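Local structure of acyl-CoA dehydrogenase domain protein Tcur3483 (Thermomonospora curvata, 6WY9) at residues 145-150 against 175-180; 215-220 against 227-232. The protein binds an FAD cofactor and probably oxidises a CH-CH group of its substrate, as acyl-CoA dehydrogenases do. One frame throughout, in Å; residues are numbered along the deposited sequence.

Contact 1 (145-150 against 175-180). With FDA (dihydroflavine-adenine dinucleotide), chain C.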
loop_
_atom_site.group_PDB
_atom_site.type_symbol
_atom_site.label_atom_id
_atom_site.label_comp_id
_atom_site.label_asym_id
_atom_site.label_seq_id
_atom_site.Cartn_x
_atom_site.Cartn_y
_atom_site.Cartn_z
ATOM N N GLY A 145 1.307 31.122 16.341
ATOM C CA GLY A 145 2.620 31.496 15.853
ATOM C C GLY A 145 3.724 30.557 16.306
ATOM O O GLY A 145 4.483 30.901 17.217
ATOM N N TYR A 146 3.822 29.362 15.702
ATOM C CA TYR A 146 4.897 28.425 16.046
ATOM C C TYR A 146 6.008 28.405 14.999
ATOM O O TYR A 146 7.170 28.748 15.285
ATOM C CB TYR A 146 4.328 27.013 16.206
ATOM C CG TYR A 146 3.431 26.816 17.402
ATOM C CD1 TYR A 146 3.415 27.723 18.455
ATOM C CD2 TYR A 146 2.601 25.708 17.469
ATOM C CE1 TYR A 146 2.582 27.521 19.537
ATOM C CE2 TYR A 146 1.797 25.506 18.528
ATOM C CZ TYR A 146 1.771 26.407 19.554
ATOM O OH TYR A 146 0.929 26.143 20.609
ATOM N N THR A 147 5.632 28.050 13.770
ATOM C CA THR A 147 6.546 27.635 12.722
ATOM C C THR A 147 7.381 28.797 12.230
ATOM O O THR A 147 6.881 29.909 12.046
ATOM C CB THR A 147 5.725 27.036 11.565
ATOM O OG1 THR A 147 4.930 25.962 12.080
ATOM C CG2 THR A 147 6.628 26.514 10.414
ATOM N N GLU A 148 8.667 28.539 12.012
ATOM C CA GLU A 148 9.599 29.486 11.423
ATOM C C GLU A 148 10.224 28.861 10.184
ATOM O O GLU A 148 10.265 27.633 10.057
ATOM C CB GLU A 148 10.715 29.859 12.414
ATOM C CG GLU A 148 10.139 30.292 13.753
ATOM C CD GLU A 148 11.193 30.759 14.770
ATOM O OE1 GLU A 148 12.410 30.406 14.631
ATOM O OE2 GLU A 148 10.782 31.487 15.728
ATOM N N PRO A 149 10.765 29.668 9.282
ATOM C CA PRO A 149 11.569 29.084 8.193
ATOM C C PRO A 149 12.616 28.080 8.682
ATOM O O PRO A 149 12.800 27.056 8.019
ATOM C CB PRO A 149 12.223 30.322 7.533
ATOM C CG PRO A 149 11.241 31.446 7.820
ATOM C CD PRO A 149 10.669 31.145 9.207
ATOM N N GLY A 150 13.341 28.355 9.786
ATOM C CA GLY A 150 14.337 27.440 10.312
ATOM C C GLY A 150 13.845 26.438 11.348
ATOM O O GLY A 150 14.633 25.669 11.917
ATOM N N LYS A 175 7.566 34.366 11.795
ATOM C CA LYS A 175 6.941 33.055 11.713
ATOM C C LYS A 175 6.401 32.861 10.296
ATOM O O LYS A 175 6.244 33.813 9.535
ATOM C CB LYS A 175 5.801 32.885 12.740
ATOM C CG LYS A 175 6.236 33.076 14.214
ATOM C CD LYS A 175 7.000 31.850 14.755
ATOM C CE LYS A 175 7.569 32.134 16.168
ATOM N NZ LYS A 175 8.146 30.890 16.817
ATOM N N ILE A 176 6.098 31.627 9.944
ATOM C CA ILE A 176 5.683 31.337 8.580
ATOM C C ILE A 176 4.494 30.392 8.635
ATOM O O ILE A 176 4.374 29.555 9.536
ATOM C CB ILE A 176 6.869 30.765 7.736
ATOM C CG1 ILE A 176 6.438 30.506 6.279
ATOM C CG2 ILE A 176 7.387 29.483 8.367
ATOM C CD1 ILE A 176 7.568 30.614 5.232
ATOM N N PHE A 177 3.584 30.541 7.673
ATOM C CA PHE A 177 2.341 29.766 7.648
ATOM C C PHE A 177 1.456 30.059 8.874
ATOM O O PHE A 177 0.757 29.175 9.394
ATOM C CB PHE A 177 2.581 28.243 7.516
ATOM C CG PHE A 177 3.559 27.868 6.448
ATOM C CD1 PHE A 177 3.291 28.134 5.113
ATOM C CD2 PHE A 177 4.771 27.261 6.778
ATOM C CE1 PHE A 177 4.240 27.824 4.112
ATOM C CE2 PHE A 177 5.718 26.921 5.780
ATOM C CZ PHE A 177 5.442 27.209 4.444
ATOM N N THR A 178 1.431 31.312 9.302
ATOM C CA THR A 178 0.587 31.741 10.419
ATOM C C THR A 178 -0.836 31.909 9.910
ATOM O O THR A 178 -1.254 33.019 9.587
ATOM C CB THR A 178 1.089 33.063 10.999
ATOM O OG1 THR A 178 2.522 33.039 11.149
ATOM C CG2 THR A 178 0.443 33.320 12.345
ATOM N N SER A 179 -1.614 30.818 9.904
ATOM C CA SER A 179 -2.982 30.885 9.392
ATOM C C SER A 179 -3.817 31.841 10.215
ATOM O O SER A 179 -3.817 31.776 11.450
ATOM C CB SER A 179 -3.695 29.524 9.410
ATOM O OG SER A 179 -2.867 28.521 8.911
ATOM N N GLY A 180 -4.605 32.648 9.509
ATOM C CA GLY A 180 -5.492 33.622 10.095
ATOM C C GLY A 180 -4.812 34.876 10.627
ATOM O O GLY A 180 -5.501 35.729 11.193
HETATM P PA FDA C . 9.941 20.443 7.441
HETATM O O1A FDA C . 10.919 20.976 6.443
HETATM O O2A FDA C . 10.289 20.475 8.938
HETATM O O5B FDA C . 9.752 18.786 7.142
HETATM C C5B FDA C . 9.346 18.640 5.807
HETATM C C4B FDA C . 9.088 17.137 5.588
HETATM O O4B FDA C . 10.341 16.441 6.054
HETATM C C3B FDA C . 8.035 16.561 6.537
HETATM O O3B FDA C . 6.761 16.629 6.013
HETATM C C2B FDA C . 8.447 15.100 6.589
HETATM O O2B FDA C . 8.176 14.358 5.339
HETATM C C1B FDA C . 10.003 15.163 6.681
HETATM N N9A FDA C . 10.537 15.079 8.039
HETATM C C8A FDA C . 10.750 16.115 8.970
HETATM N N7A FDA C . 11.317 15.680 10.089
HETATM C C5A FDA C . 11.482 14.325 9.902
HETATM C C6A FDA C . 11.999 13.333 10.749
HETATM N N6A FDA C . 12.465 13.625 11.979
HETATM N N1A FDA C . 12.050 12.046 10.342
HETATM C C2A FDA C . 11.555 11.826 9.088
HETATM N N3A FDA C . 11.021 12.665 8.167
HETATM C C4A FDA C . 11.014 13.929 8.620
HETATM N N1 FDA C . 2.247 26.652 11.630
HETATM C C2 FDA C . 2.014 27.593 12.655
HETATM O O2 FDA C . 2.929 27.892 13.454
HETATM N N3 FDA C . 0.737 28.138 12.708
HETATM C C4 FDA C . -0.311 27.823 11.812
HETATM O O4 FDA C . -1.396 28.377 11.929
HETATM C C4X FDA C . 0.015 26.857 10.797
HETATM N N5 FDA C . -0.962 26.492 9.871
HETATM C C5X FDA C . -0.553 25.990 8.665
HETATM C C6 FDA C . -1.367 25.999 7.592
HETATM C C7 FDA C . -0.892 25.492 6.357
HETATM C C7M FDA C . -1.778 25.526 5.251
HETATM C C8 FDA C . 0.342 24.973 6.222
HETATM C C8M FDA C . 0.836 24.434 4.939
HETATM C C9 FDA C . 1.172 24.931 7.330
HETATM C C9A FDA C . 0.725 25.452 8.540
HETATM N N10 FDA C . 1.549 25.417 9.677
HETATM C C10 FDA C . 1.247 26.315 10.706
HETATM C "C1'" FDA C . 2.957 24.951 9.527
HETATM C "C2'" FDA C . 3.114 23.447 9.887
HETATM O "O2'" FDA C . 3.012 23.263 11.217
HETATM C "C3'" FDA C . 4.554 23.072 9.311
HETATM O "O3'" FDA C . 4.545 23.064 7.898
HETATM C "C4'" FDA C . 5.028 21.742 9.877
HETATM O "O4'" FDA C . 5.298 21.940 11.222
HETATM C "C5'" FDA C . 6.240 21.256 9.036
HETATM O "O5'" FDA C . 7.265 22.192 9.191
HETATM P P FDA C . 7.973 22.461 7.738
HETATM O O1P FDA C . 6.894 22.898 6.871
HETATM O O2P FDA C . 9.168 23.366 7.995
HETATM O O3P FDA C . 8.497 21.013 7.117
#

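Contact 2 (215-220 against 227-232)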
loop_
_atom_site.group_PDB
_atom_site.type_symbol
_atom_site.label_atom_id
_atom_site.label_comp_id
_atom_site.label_asym_id
_atom_site.label_seq_id
_atom_site.Cartn_x
_atom_site.Cartn_y
_atom_site.Cartn_z
ATOM N N PHE A 215 4.483 44.806 14.347
ATOM C CA PHE A 215 3.913 43.579 13.797
ATOM C C PHE A 215 3.461 43.809 12.361
ATOM O O PHE A 215 2.888 44.847 12.042
ATOM C CB PHE A 215 2.735 43.077 14.632
ATOM C CG PHE A 215 1.992 41.923 13.992
ATOM C CD1 PHE A 215 2.470 40.615 14.099
ATOM C CD2 PHE A 215 0.831 42.143 13.267
ATOM C CE1 PHE A 215 1.791 39.548 13.503
ATOM C CE2 PHE A 215 0.159 41.070 12.663
ATOM C CZ PHE A 215 0.632 39.785 12.790
ATOM N N SER A 216 3.713 42.830 11.497
ATOM C CA SER A 216 3.295 42.914 10.104
ATOM C C SER A 216 3.148 41.496 9.565
ATOM O O SER A 216 3.665 40.541 10.151
ATOM C CB SER A 216 4.298 43.738 9.280
ATOM O OG SER A 216 5.444 42.967 8.937
ATOM N N TRP A 217 2.415 41.349 8.455
ATOM C CA TRP A 217 2.202 40.040 7.835
ATOM C C TRP A 217 2.158 40.200 6.322
ATOM O O TRP A 217 1.872 41.289 5.813
ATOM C CB TRP A 217 0.894 39.386 8.316
ATOM C CG TRP A 217 -0.324 40.201 7.918
ATOM C CD1 TRP A 217 -0.914 41.214 8.632
ATOM C CD2 TRP A 217 -1.079 40.082 6.694
ATOM N NE1 TRP A 217 -1.991 41.721 7.929
ATOM C CE2 TRP A 217 -2.112 41.039 6.742
ATOM C CE3 TRP A 217 -0.968 39.261 5.558
ATOM C CZ2 TRP A 217 -3.020 41.204 5.708
ATOM C CZ3 TRP A 217 -1.879 39.417 4.539
ATOM C CH2 TRP A 217 -2.896 40.374 4.621
ATOM N N SER A 218 2.400 39.096 5.604
ATOM C CA SER A 218 2.289 39.063 4.143
ATOM C C SER A 218 1.662 37.752 3.697
ATOM O O SER A 218 1.861 36.707 4.331
ATOM C CB SER A 218 3.651 39.252 3.442
ATOM O OG SER A 218 4.556 38.239 3.842
ATOM N N PRO A 219 0.889 37.773 2.610
ATOM C CA PRO A 219 0.103 36.599 2.242
ATOM C C PRO A 219 0.946 35.512 1.598
ATOM O O PRO A 219 1.951 35.783 0.945
ATOM C CB PRO A 219 -0.920 37.166 1.247
ATOM C CG PRO A 219 -0.233 38.351 0.631
ATOM C CD PRO A 219 0.595 38.944 1.749
ATOM N N ILE A 220 0.503 34.264 1.787
ATOM C CA ILE A 220 1.017 33.076 1.101
ATOM C C ILE A 220 -0.190 32.294 0.571
ATOM O O ILE A 220 -1.020 31.833 1.363
ATOM C CB ILE A 220 1.840 32.167 2.044
ATOM C CG1 ILE A 220 3.083 32.874 2.639
ATOM C CG2 ILE A 220 2.234 30.894 1.322
ATOM C CD1 ILE A 220 3.752 32.000 3.748
ATOM N N VAL A 227 -5.335 31.139 1.814
ATOM C CA VAL A 227 -4.287 32.125 2.026
ATOM C C VAL A 227 -3.875 32.029 3.493
ATOM O O VAL A 227 -4.715 32.182 4.383
ATOM C CB VAL A 227 -4.754 33.541 1.664
ATOM C CG1 VAL A 227 -3.652 34.548 1.950
ATOM C CG2 VAL A 227 -5.166 33.611 0.183
ATOM N N VAL A 228 -2.600 31.726 3.746
ATOM C CA VAL A 228 -2.036 31.864 5.090
ATOM C C VAL A 228 -1.039 33.023 5.017
ATOM O O VAL A 228 -1.116 33.828 4.085
ATOM C CB VAL A 228 -1.440 30.529 5.587
ATOM C CG1 VAL A 228 -2.565 29.454 5.678
ATOM C CG2 VAL A 228 -0.326 30.038 4.660
ATOM N N THR A 229 -0.121 33.163 5.980
ATOM C CA THR A 229 0.745 34.341 6.012
ATOM C C THR A 229 2.136 33.976 6.502
ATOM O O THR A 229 2.378 32.891 7.041
ATOM C CB THR A 229 0.203 35.459 6.931
ATOM O OG1 THR A 229 0.342 35.052 8.304
ATOM C CG2 THR A 229 -1.274 35.742 6.643
ATOM N N ALA A 230 3.060 34.895 6.276
ATOM C CA ALA A 230 4.244 35.023 7.106
ATOM C C ALA A 230 3.974 36.204 8.036
ATOM O O ALA A 230 3.296 37.152 7.650
ATOM C CB ALA A 230 5.509 35.263 6.265
ATOM N N THR A 231 4.451 36.128 9.271
ATOM C CA THR A 231 4.305 37.249 10.177
ATOM C C THR A 231 5.687 37.671 10.634
ATOM O O THR A 231 6.612 36.850 10.684
ATOM C CB THR A 231 3.390 36.912 11.375
ATOM O OG1 THR A 231 3.802 35.675 11.989
ATOM C CG2 THR A 231 1.907 36.802 10.902
ATOM N N TYR A 232 5.828 38.966 10.905
ATOM C CA TYR A 232 7.099 39.596 11.248
ATOM C C TYR A 232 6.945 40.398 12.530
ATOM O O TYR A 232 5.930 41.072 12.724
ATOM C CB TYR A 232 7.602 40.519 10.104
ATOM C CG TYR A 232 7.691 39.757 8.805
ATOM C CD1 TYR A 232 8.816 39.000 8.501
ATOM C CD2 TYR A 232 6.626 39.743 7.906
ATOM C CE1 TYR A 232 8.890 38.267 7.333
ATOM C CE2 TYR A 232 6.698 39.007 6.715
ATOM C CZ TYR A 232 7.831 38.275 6.442
ATOM O OH TYR A 232 7.931 37.534 5.281
#

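Contact 1 (145-150 against 175-180)
K175 reaches back across the loop 145-150 and lays its ammonium between a backbone carbonyl and a carboxylate. NZ donates to Y146 O at 2.8 Å, tilted 31° from the carbonyl plane. It also forms a salt bridge with E148 OE2 at 2.9 Å, met on the anti side of the carboxylate. A bend at chi2 (-76°) turns the K175 chain along the loop and brings CD within 3.2 Å of Y146 O. The ammonium is buried, and A190 O of strand 186-192 is a further acceptor. E148 is held in turn by T160 OG1 at OE2 and by T159 N at OE1.

One backbone bond joins the segments: I176 N donates to T147 O. Beside it, I176 CG2 lies against the backbone of E148 and against P149 CD. T147 CG2 meets the F177 ring at its edge, and I176 CG1 covers one face of that ring.

The same loop grips the flavin. Backbone N of Y146 and of T147 both donate to FDA O2, the latter at 2.7 Å and nearly straight (169°). T147 OG1 accepts from FDA N1 at 2.8 Å. This is consistent with a dihydroflavin modelled with a hydrogen on N1. At the other end of the pyrimidine ring, S179 N donates to FDA O4 at 3.2 Å. Both segments thus contribute to the FAD site.

The loop follows strand 142-145, where G145 pairs with strand 186-192. Strand 168-176 pairs with strand 227-239, and helix 250-260 packs on the Y146 side chain.

Contact 2 (215-220 against 227-232)
F215 and T231 meet obliquely, with the ring's CE1 3.7 Å from T231 CB and its CZ close to T231 CG2. F215 CG stands anti to the backbone N (chi1 172°), which swings the ring across to the neighbouring strand. The ring also meets that of Y233. Replacing F215 by alanine is likely to leave T231 CG2 and the Y233 ring without this aromatic partner and open a gap beside them.

W217 extends from the same face as T231. Its CB touches T231 CG2, while CE3 of the indole meets T229 CG2 obliquely at 3.7 Å. The polar ends of both threonines are used elsewhere. T229 OG1 bonds to T178 O, and T231 OG1 bonds to Y233 OH and T178 OG1.

The segments form an antiparallel beta hairpin. Strand 215-221 is the outermost strand of the sheet within this chain, and 227-239 lies between it and 168-176. S216-Y232, S218-A230 and I220-V228 are hydrogen-bonded pairs; W217-T231 and P219-T229 are non-hydrogen-bonded pairs. The strand directions differ by 146°. A230 N donates to S218 O at 2.9 Å, and I220 N donates to V228 O.

On the other face, Y232 lies across the two serines. S216 OG is 3.5 Å from Y232 CB, and S218 OG comes in the ring plane at its edge, 3.7 Å from CE2. Farther along this face I220 packs beside V228 and A230. Its CB lies 4.0 Å from V228 CG2, and CD1 reaches over the backbone to T229 O. I220 also touches I176 of strand 168-176.

Close to the hairpin turn, P219 CB touches V227 CG1 at 3.8 Å.

In the fold
Contact 1 closes before contact 2 opens along the chain, and their centres lie 9 Å apart. All four segments belong to the middle domain of the acyl-CoA dehydrogenase family. They meet on one antiparallel sheet, where strand 168-176 neighbours 227-239, with strand 215-221 beyond it; loop 145-150 comes off strand 142-145 of the mixed sheet. They touch directly: K175 N probably bonds to T231 O at 2.9 Å, and S179 OG packs on V228 CG1 at 3.4 Å. Contact 1 lies against the flavin, and the hairpin of contact 2 flanks strand 168-176, which leads into the flavin-binding residues F177 and S179. V228 of the hairpin also touches the cofactor, next to S179.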